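Local coordinates for iron-regulated outer membrane protein (Neisseria meningitidis, PDB 4B7O) that probably takes up iron, perhaps as a siderophore complex, across the outer membrane as a TonB-dependent transporter built as a plugged beta-barrel, at residues 393-398 with 518-523; 471-476 with 525-530; 264-269 with 311-316. One frame throughout, in Å; residues are numbered along the deposited sequence.

How the contacts relate
All three contacts lie in the barrel domain of a TonB-dependent transporter or in its loops; only contact 3 is part of the wall. It comes first along the chain and closes before the others open, pairing the neighbouring wall strands 264-276 and 303-320. Contacts 1 and 2 cross in sequence, because 471-476 lies between the two segments of contact 1, while 518-523 and 525-530 follow one another in a single connection. Their centres are 14 Å apart and they touch through His474 and Thr519. Contact 3 is centred 39 Å from contact 1 and 36 Å from contact 2. One region thus builds the wall, while the other two tie long loops together, probably on the extracellular side.

Contact 1. Residues 393-398 with 518-523; sequences AFLNGE and QTHGKR
Thr519 and His520 form the corner of a type I beta turn, Gln518 to Gly521, that lies against the loop 393-398; both belong to long connections between barrel strands of the TonB-dependent transporter. Thr519 meets Phe394 in two ways. Its carbonyl oxygen lies at the edge of the phenyl ring, 3.6 Å from Phe394 CD1, and its CG2 methyl runs alongside, 4.0 Å from Phe394 CE1. The Thr519 hydroxyl is bonded to the carbonyls of Asp515 and Ala516. His520 supplies the backbone link: its carbonyl oxygen accepts Leu395 N at 2.8 Å, an almost straight bond (171°) whose donor stands well above the carbonyl plane. With CG set between the backbone N and the carbonyl carbon (chi1 48°), the imidazole folds back over its own turn. One face then receives Leu395 CD1, a CH-pi contact 4.3 Å from the ring centroid, while Gln518 O sits over the centre of the opposite face. Lys522 N donates to His520 ND1 within the ring plane, and NE2 is bonded to Tyr347 O, so bonds at both nitrogens fix the ring's rotation. Gly521, which takes a positive phi, has its carbonyl oxygen 3.6 Å from Asn396 CA. At Lys522 the CB packs on Leu395 CB, and the chain beyond, bent at chi2, passes across Glu398. The ammonium group is held mainly by Gly349 O and Asn350 OD1, and Glu398 OE1 adds a rather long salt bridge, 3.6 Å from Lys522 NZ.

Contact 2. Residues 471-476 with 525-530; sequences VKTHDG and IISIAD
A type I beta turn, Thr473 to Gly476, caps the hairpin of barrel strands 458-472 and 478-493, and its side chains His474 and Asp475 reach across to the short strand 525-528. Although the two segments run roughly antiparallel, the hydrogen bonds between them use side chains of the turn. His474 NE2 accepts the amide of Ile526 at 2.9 Å (N to NE2), nearly straight at 169°. The donor is tilted 30° from the imidazole plane. His474 reaches this position with CG between its backbone N and carbonyl carbon (chi1 71°). The methyl Ile525 CG2 fills in at the ring edge, 3.4 Å from His474 NE2, and the other ring nitrogen is bonded to Thr519 O, leaving the imidazole held from both nitrogens. Asp475 OD2 takes the hydroxyl of Ser527 on its syn lone pair, 2.9 Å from Ser527 OG, while Asp475 OD1 is engaged by Lys477 N. Thr473 wedges between these bonds and the apolar end: its CG2 lies 3.2 Å from Ile526 O, and its OG1, bonded to Lys477 O, has the methyl Ile528 CG2 beside it. Val471 CG1 and Ile528 CD1 then meet at 3.9 Å. Strand 525-528 also runs parallel to strand 578-600, Ile525 bonding to Ala577 and Arg579 through the backbone, while Val471 continues into the barrel wall through backbone bonds to Val479 of strand 478-493.

Contact 3. Residues 264-269 with 311-316; sequences HRIVLS and TNLAYT
His264 and Tyr315 meet ring edge to ring edge, with neither lying over the other's face; the centroids are 5.9 Å apart and the planes differ by 28°. The tyrosine hydroxyl comes too close to the imidazole in the model, so the detail there is doubtful. The His264 ring also meets that of Phe259 on the preceding strand. Obliquely to the Tyr315 ring come Ile266 CD1, 3.5 Å from Tyr315 CD1, and the carbonyl oxygen of Arg265, 3.3 Å from the same Tyr315 CD1. The tyrosine has CG anti to its backbone N (chi1 166°), which leans the ring forward, in the direction its own strand runs, and across to His264 on the partner strand. The third flat group, the guanidinium of Arg265, has Val267 CG2 against one face and forms a salt bridge with Asp213. These groups stand on both faces of an antiparallel pair: segments 264-269 and 311-316, parts of neighbouring wall strands 264-276 and 303-320, have axes 4.7 Å apart. Arg265, Val267 and Ser269 are hydrogen-bonded pairs with Thr316, Ala314 and Asn312, each closed by two backbone bonds; Ala314 N lies 2.8 Å from Val267 O, and Asn312 N 2.7 Å from Ser269 O. Between them the non-hydrogen-bonded pairs Ile266-Tyr315 and Leu268-Leu313 place their side chains on the other face. There Leu313 CD1 inserts between two partners, 3.9 Å from Ile266 CG2 and 3.8 Å from Leu268 CD1. Strands 246-259 and 323-339 extend the wall. Ile266, Leu268, Leu313 and Tyr315 thus make a largely apolar surface consistent with the lipid-facing side, whereas the other face mixes Val267 and Ala314 with polar Arg265, Ser269, Asn312 and Thr316, as expected of a barrel interior.

Contact 1. Residues 393-398 with 518-523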
loop_
_atom_site.group_PDB
_atom_site.type_symbol
_atom_site.label_atom_id
_atom_site.label_comp_id
_atom_site.label_asym_id
_atom_site.label_seq_id
_atom_site.Cartn_x
_atom_site.Cartn_y
_atom_site.Cartn_z
ATOM N N ALA A 393 19.790 -17.029 -10.530
ATOM C CA ALA A 393 19.898 -18.432 -10.922
ATOM C C ALA A 393 19.268 -19.281 -9.827
ATOM O O ALA A 393 19.163 -18.840 -8.681
ATOM C CB ALA A 393 21.357 -18.789 -11.077
ATOM N N PHE A 394 18.849 -20.489 -10.152
ATOM C CA PHE A 394 18.398 -21.398 -9.115
ATOM C C PHE A 394 19.525 -22.070 -8.331
ATOM O O PHE A 394 20.598 -22.246 -8.862
ATOM C CB PHE A 394 17.427 -22.368 -9.735
ATOM C CG PHE A 394 16.214 -21.673 -10.299
ATOM C CD1 PHE A 394 15.126 -21.335 -9.453
ATOM C CD2 PHE A 394 16.164 -21.286 -11.632
ATOM C CE1 PHE A 394 14.019 -20.671 -9.946
ATOM C CE2 PHE A 394 15.035 -20.597 -12.136
ATOM C CZ PHE A 394 13.974 -20.280 -11.281
ATOM N N LEU A 395 19.288 -22.413 -7.065
ATOM C CA LEU A 395 20.327 -22.908 -6.181
ATOM C C LEU A 395 19.872 -24.123 -5.365
ATOM O O LEU A 395 20.443 -24.446 -4.322
ATOM C CB LEU A 395 20.856 -21.811 -5.271
ATOM C CG LEU A 395 21.454 -20.558 -5.947
ATOM C CD1 LEU A 395 21.406 -19.363 -4.990
ATOM C CD2 LEU A 395 22.883 -20.760 -6.449
ATOM N N ASN A 396 18.861 -24.823 -5.840
ATOM C CA ASN A 396 18.396 -25.994 -5.094
ATOM C C ASN A 396 19.508 -27.012 -4.866
ATOM O O ASN A 396 19.605 -27.610 -3.779
ATOM C CB ASN A 396 17.184 -26.656 -5.734
ATOM C CG ASN A 396 17.197 -26.593 -7.247
ATOM O OD1 ASN A 396 17.650 -25.629 -7.834
ATOM N ND2 ASN A 396 16.655 -27.619 -7.887
ATOM N N GLY A 397 20.379 -27.175 -5.864
ATOM C CA GLY A 397 21.520 -28.122 -5.757
ATOM C C GLY A 397 22.426 -27.882 -4.554
ATOM O O GLY A 397 23.046 -28.828 -4.042
ATOM N N GLU A 398 22.490 -26.622 -4.105
ATOM C CA GLU A 398 23.185 -26.252 -2.871
ATOM C C GLU A 398 22.319 -26.565 -1.657
ATOM O O GLU A 398 22.695 -26.204 -0.528
ATOM C CB GLU A 398 23.555 -24.754 -2.855
ATOM C CG GLU A 398 24.297 -24.253 -4.112
ATOM C CD GLU A 398 25.071 -22.916 -3.967
ATOM O OE1 GLU A 398 24.658 -22.018 -3.223
ATOM O OE2 GLU A 398 26.123 -22.733 -4.637
ATOM N N GLN A 518 13.667 -15.973 -2.459
ATOM C CA GLN A 518 13.962 -17.333 -2.041
ATOM C C GLN A 518 13.564 -18.269 -3.106
ATOM O O GLN A 518 13.696 -19.466 -2.948
ATOM C CB GLN A 518 13.234 -17.692 -0.760
ATOM C CG GLN A 518 13.649 -16.874 0.425
ATOM C CD GLN A 518 13.467 -17.683 1.712
ATOM O OE1 GLN A 518 14.293 -18.551 2.067
ATOM N NE2 GLN A 518 12.383 -17.413 2.415
ATOM N N THR A 519 13.127 -17.732 -4.228
ATOM C CA THR A 519 12.697 -18.553 -5.339
ATOM C C THR A 519 13.744 -19.568 -5.886
ATOM O O THR A 519 13.368 -20.638 -6.396
ATOM C CB THR A 519 12.185 -17.656 -6.452
ATOM O OG1 THR A 519 11.104 -16.859 -5.931
ATOM C CG2 THR A 519 11.691 -18.495 -7.595
ATOM N N HIS A 520 15.035 -19.236 -5.766
ATOM C CA HIS A 520 16.141 -20.127 -6.178
ATOM C C HIS A 520 16.091 -21.511 -5.572
ATOM O O HIS A 520 16.651 -22.457 -6.136
ATOM C CB HIS A 520 17.479 -19.472 -5.838
ATOM C CG HIS A 520 17.535 -18.930 -4.441
ATOM N ND1 HIS A 520 17.594 -19.730 -3.361
ATOM C CD2 HIS A 520 17.488 -17.638 -3.969
ATOM C CE1 HIS A 520 17.610 -18.992 -2.256
ATOM N NE2 HIS A 520 17.541 -17.708 -2.625
ATOM N N GLY A 521 15.462 -21.627 -4.404
ATOM C CA GLY A 521 15.168 -22.928 -3.817
ATOM C C GLY A 521 16.268 -23.542 -2.988
ATOM O O GLY A 521 16.173 -24.688 -2.565
ATOM N N LYS A 522 17.301 -22.774 -2.712
ATOM C CA LYS A 522 18.365 -23.232 -1.857
ATOM C C LYS A 522 17.814 -23.819 -0.567
ATOM O O LYS A 522 18.378 -24.789 -0.001
ATOM C CB LYS A 522 19.333 -22.078 -1.580
ATOM C CG LYS A 522 20.369 -22.370 -0.493
ATOM C CD LYS A 522 21.711 -21.703 -0.807
ATOM C CE LYS A 522 22.766 -22.224 0.167
ATOM N NZ LYS A 522 23.934 -21.302 0.227
ATOM N N ARG A 523 16.688 -23.259 -0.116
ATOM C CA ARG A 523 16.209 -23.596 1.191
ATOM C C ARG A 523 15.119 -24.606 1.113
ATOM O O ARG A 523 14.671 -25.100 2.140
ATOM C CB ARG A 523 15.752 -22.370 1.910
ATOM C CG ARG A 523 16.887 -21.533 2.457
ATOM C CD ARG A 523 16.524 -21.256 3.911
ATOM N NE ARG A 523 17.570 -20.554 4.648
ATOM C CZ ARG A 523 17.373 -19.432 5.330
ATOM N NH1 ARG A 523 16.149 -18.913 5.383
ATOM N NH2 ARG A 523 18.392 -18.848 5.964
#

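Contact 2. Residues 471-476 with 525-530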
loop_
_atom_site.group_PDB
_atom_site.type_symbol
_atom_site.label_atom_id
_atom_site.label_comp_id
_atom_site.label_asym_id
_atom_site.label_seq_id
_atom_site.Cartn_x
_atom_site.Cartn_y
_atom_site.Cartn_z
ATOM N N VAL A 471 -1.680 -20.740 -11.110
ATOM C CA VAL A 471 -0.427 -20.545 -10.452
ATOM C C VAL A 471 0.584 -21.618 -10.860
ATOM O O VAL A 471 0.319 -22.826 -10.705
ATOM C CB VAL A 471 -0.616 -20.609 -8.932
ATOM C CG1 VAL A 471 0.661 -20.972 -8.263
ATOM C CG2 VAL A 471 -1.095 -19.261 -8.419
ATOM N N LYS A 472 1.753 -21.179 -11.342
ATOM C CA LYS A 472 2.816 -22.108 -11.704
ATOM C C LYS A 472 3.971 -21.914 -10.758
ATOM O O LYS A 472 4.688 -20.918 -10.837
ATOM C CB LYS A 472 3.206 -21.904 -13.169
ATOM C CG LYS A 472 3.968 -23.069 -13.812
ATOM C CD LYS A 472 5.370 -22.643 -14.249
ATOM C CE LYS A 472 6.359 -22.937 -13.119
ATOM N NZ LYS A 472 7.716 -22.331 -13.243
ATOM N N THR A 473 4.111 -22.840 -9.816
ATOM C CA THR A 473 5.160 -22.761 -8.841
ATOM C C THR A 473 6.493 -23.039 -9.522
ATOM O O THR A 473 6.530 -23.301 -10.724
ATOM C CB THR A 473 4.978 -23.827 -7.764
ATOM O OG1 THR A 473 4.101 -24.860 -8.266
ATOM C CG2 THR A 473 4.431 -23.214 -6.453
ATOM N N HIS A 474 7.589 -22.993 -8.761
ATOM C CA HIS A 474 8.929 -23.134 -9.351
ATOM C C HIS A 474 9.341 -24.538 -9.610
ATOM O O HIS A 474 10.479 -24.768 -9.938
ATOM C CB HIS A 474 10.030 -22.427 -8.562
ATOM C CG HIS A 474 10.363 -23.073 -7.256
ATOM N ND1 HIS A 474 11.268 -22.542 -6.408
ATOM C CD2 HIS A 474 9.848 -24.201 -6.623
ATOM C CE1 HIS A 474 11.350 -23.286 -5.290
ATOM N NE2 HIS A 474 10.481 -24.309 -5.416
ATOM N N ASP A 475 8.433 -25.488 -9.447
ATOM C CA ASP A 475 8.712 -26.860 -9.873
ATOM C C ASP A 475 7.887 -27.222 -11.095
ATOM O O ASP A 475 7.682 -28.395 -11.375
ATOM C CB ASP A 475 8.493 -27.861 -8.727
ATOM C CG ASP A 475 7.101 -27.748 -8.100
ATOM O OD1 ASP A 475 6.226 -27.024 -8.666
ATOM O OD2 ASP A 475 6.884 -28.408 -7.049
ATOM N N GLY A 476 7.414 -26.214 -11.826
ATOM C CA GLY A 476 6.546 -26.442 -12.988
ATOM C C GLY A 476 5.107 -26.828 -12.682
ATOM O O GLY A 476 4.270 -26.822 -13.578
ATOM N N ILE A 525 12.029 -26.812 -1.739
ATOM C CA ILE A 525 11.093 -26.640 -2.825
ATOM C C ILE A 525 9.854 -26.069 -2.188
ATOM O O ILE A 525 9.566 -26.365 -1.010
ATOM C CB ILE A 525 10.752 -27.942 -3.560
ATOM C CG1 ILE A 525 12.017 -28.615 -4.080
ATOM C CG2 ILE A 525 9.871 -27.629 -4.755
ATOM C CD1 ILE A 525 12.929 -27.682 -4.871
ATOM N N ILE A 526 9.177 -25.206 -2.948
ATOM C CA ILE A 526 7.932 -24.571 -2.530
ATOM C C ILE A 526 6.921 -24.807 -3.612
ATOM O O ILE A 526 6.898 -24.097 -4.637
ATOM C CB ILE A 526 8.048 -23.048 -2.399
ATOM C CG1 ILE A 526 9.103 -22.641 -1.351
ATOM C CG2 ILE A 526 6.659 -22.472 -2.149
ATOM C CD1 ILE A 526 8.834 -23.075 0.077
ATOM N N SER A 527 6.071 -25.795 -3.367
ATOM C CA SER A 527 5.028 -26.161 -4.307
ATOM C C SER A 527 3.624 -25.553 -3.937
ATOM O O SER A 527 3.483 -24.698 -3.047
ATOM C CB SER A 527 4.990 -27.695 -4.421
ATOM O OG SER A 527 4.361 -28.096 -5.636
ATOM N N ILE A 528 2.590 -26.013 -4.616
ATOM C CA ILE A 528 1.231 -25.685 -4.235
ATOM C C ILE A 528 0.430 -26.985 -4.234
ATOM O O ILE A 528 0.569 -27.786 -5.154
ATOM C CB ILE A 528 0.642 -24.696 -5.228
ATOM C CG1 ILE A 528 -0.772 -24.266 -4.812
ATOM C CG2 ILE A 528 0.709 -25.256 -6.634
ATOM C CD1 ILE A 528 -1.282 -23.068 -5.591
ATOM N N ALA A 529 -0.386 -27.196 -3.201
ATOM C CA ALA A 529 -1.181 -28.414 -3.068
ATOM C C ALA A 529 -2.242 -28.530 -4.147
ATOM O O ALA A 529 -2.571 -27.550 -4.813
ATOM C CB ALA A 529 -1.786 -28.487 -1.695
ATOM N N ASP A 530 -2.737 -29.736 -4.365
ATOM C CA ASP A 530 -3.841 -29.949 -5.328
ATOM C C ASP A 530 -5.145 -29.265 -4.911
ATOM O O ASP A 530 -5.514 -29.268 -3.726
ATOM C CB ASP A 530 -4.123 -31.456 -5.508
ATOM C CG ASP A 530 -3.298 -32.082 -6.640
ATOM O OD1 ASP A 530 -3.175 -31.457 -7.741
ATOM O OD2 ASP A 530 -2.783 -33.211 -6.412
#

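Contact 3. Residues 264-269 with 311-316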
loop_
_atom_site.group_PDB
_atom_site.type_symbol
_atom_site.label_atom_id
_atom_site.label_comp_id
_atom_site.label_asym_id
_atom_site.label_seq_id
_atom_site.Cartn_x
_atom_site.Cartn_y
_atom_site.Cartn_z
ATOM N N HIS A 264 -11.368 11.984 -26.011
ATOM C CA HIS A 264 -10.453 10.851 -25.911
ATOM C C HIS A 264 -9.164 11.292 -25.384
ATOM O O HIS A 264 -8.684 12.404 -25.664
ATOM C CB HIS A 264 -10.199 10.229 -27.240
ATOM C CG HIS A 264 -11.402 9.628 -27.857
ATOM N ND1 HIS A 264 -12.402 10.384 -28.381
ATOM C CD2 HIS A 264 -11.764 8.291 -28.046
ATOM C CE1 HIS A 264 -13.359 9.567 -28.883
ATOM N NE2 HIS A 264 -12.964 8.283 -28.678
ATOM N N ARG A 265 -8.563 10.413 -24.607
ATOM C CA ARG A 265 -7.302 10.767 -24.020
ATOM C C ARG A 265 -6.405 9.535 -23.955
ATOM O O ARG A 265 -6.883 8.462 -23.615
ATOM C CB ARG A 265 -7.567 11.353 -22.643
ATOM C CG ARG A 265 -6.365 12.020 -22.034
ATOM C CD ARG A 265 -6.592 12.239 -20.547
ATOM N NE ARG A 265 -5.385 12.698 -19.868
ATOM C CZ ARG A 265 -4.455 13.509 -20.394
ATOM N NH1 ARG A 265 -4.546 13.990 -21.630
ATOM N NH2 ARG A 265 -3.411 13.856 -19.666
ATOM N N ILE A 266 -5.137 9.700 -24.326
ATOM C CA ILE A 266 -4.124 8.650 -24.215
ATOM C C ILE A 266 -2.962 9.230 -23.410
ATOM O O ILE A 266 -2.485 10.353 -23.648
ATOM C CB ILE A 266 -3.559 8.246 -25.611
ATOM C CG1 ILE A 266 -4.682 7.945 -26.554
ATOM C CG2 ILE A 266 -2.786 6.937 -25.571
ATOM C CD1 ILE A 266 -5.122 6.507 -26.406
ATOM N N VAL A 267 -2.500 8.453 -22.459
ATOM C CA VAL A 267 -1.400 8.854 -21.618
ATOM C C VAL A 267 -0.435 7.695 -21.555
ATOM O O VAL A 267 -0.823 6.518 -21.225
ATOM C CB VAL A 267 -1.893 9.069 -20.177
ATOM C CG1 VAL A 267 -0.723 9.426 -19.298
ATOM C CG2 VAL A 267 -2.979 10.143 -20.119
ATOM N N LEU A 268 0.820 8.023 -21.859
ATOM C CA LEU A 268 1.878 7.052 -21.754
ATOM C C LEU A 268 2.833 7.490 -20.685
ATOM O O LEU A 268 3.308 8.645 -20.670
ATOM C CB LEU A 268 2.642 6.970 -23.070
ATOM C CG LEU A 268 3.792 5.965 -22.994
ATOM C CD1 LEU A 268 3.231 4.577 -22.826
ATOM C CD2 LEU A 268 4.574 5.992 -24.285
ATOM N N SER A 269 3.169 6.589 -19.791
ATOM C CA SER A 269 4.004 7.051 -18.797
ATOM C C SER A 269 5.044 6.057 -18.341
ATOM O O SER A 269 4.807 4.797 -18.300
ATOM C CB SER A 269 3.120 7.495 -17.613
ATOM O OG SER A 269 2.753 6.360 -16.881
ATOM N N THR A 311 5.705 1.104 -16.492
ATOM C CA THR A 311 5.375 1.680 -17.783
ATOM C C THR A 311 3.893 1.526 -18.051
ATOM O O THR A 311 3.340 0.413 -18.039
ATOM C CB THR A 311 6.164 0.979 -18.900
ATOM O OG1 THR A 311 7.527 1.024 -18.517
ATOM C CG2 THR A 311 6.011 1.704 -20.195
ATOM N N ASN A 312 3.226 2.634 -18.286
ATOM C CA ASN A 312 1.772 2.581 -18.234
ATOM C C ASN A 312 1.205 3.259 -19.418
ATOM O O ASN A 312 1.626 4.384 -19.782
ATOM C CB ASN A 312 1.202 3.227 -16.966
ATOM C CG ASN A 312 -0.267 2.764 -16.689
ATOM O OD1 ASN A 312 -0.520 1.779 -16.001
ATOM N ND2 ASN A 312 -1.208 3.448 -17.263
ATOM N N LEU A 313 0.240 2.581 -20.025
ATOM C CA LEU A 313 -0.524 3.220 -21.055
ATOM C C LEU A 313 -1.962 3.254 -20.645
ATOM O O LEU A 313 -2.514 2.224 -20.317
ATOM C CB LEU A 313 -0.380 2.425 -22.333
ATOM C CG LEU A 313 -1.014 2.973 -23.606
ATOM C CD1 LEU A 313 -0.369 4.273 -24.062
ATOM C CD2 LEU A 313 -0.811 1.936 -24.693
ATOM N N ALA A 314 -2.578 4.421 -20.680
ATOM C CA ALA A 314 -3.988 4.523 -20.218
ATOM C C ALA A 314 -4.787 5.262 -21.224
ATOM O O ALA A 314 -4.318 6.266 -21.768
ATOM C CB ALA A 314 -4.115 5.220 -18.869
ATOM N N TYR A 315 -5.972 4.716 -21.507
ATOM C CA TYR A 315 -6.879 5.332 -22.461
ATOM C C TYR A 315 -8.191 5.638 -21.789
ATOM O O TYR A 315 -8.735 4.747 -21.113
ATOM C CB TYR A 315 -7.169 4.359 -23.623
ATOM C CG TYR A 315 -8.357 4.781 -24.475
ATOM C CD1 TYR A 315 -8.335 5.981 -25.183
ATOM C CD2 TYR A 315 -9.512 3.984 -24.561
ATOM C CE1 TYR A 315 -9.413 6.381 -25.956
ATOM C CE2 TYR A 315 -10.591 4.364 -25.352
ATOM C CZ TYR A 315 -10.539 5.567 -26.035
ATOM O OH TYR A 315 -11.610 5.990 -26.801
ATOM N N THR A 316 -8.689 6.865 -21.992
ATOM C CA THR A 316 -10.103 7.239 -21.668
ATOM C C THR A 316 -10.951 7.762 -22.834
ATOM O O THR A 316 -10.756 8.880 -23.293
ATOM C CB THR A 316 -10.204 8.305 -20.574
ATOM O OG1 THR A 316 -9.469 7.884 -19.427
ATOM C CG2 THR A 316 -11.721 8.553 -20.140
#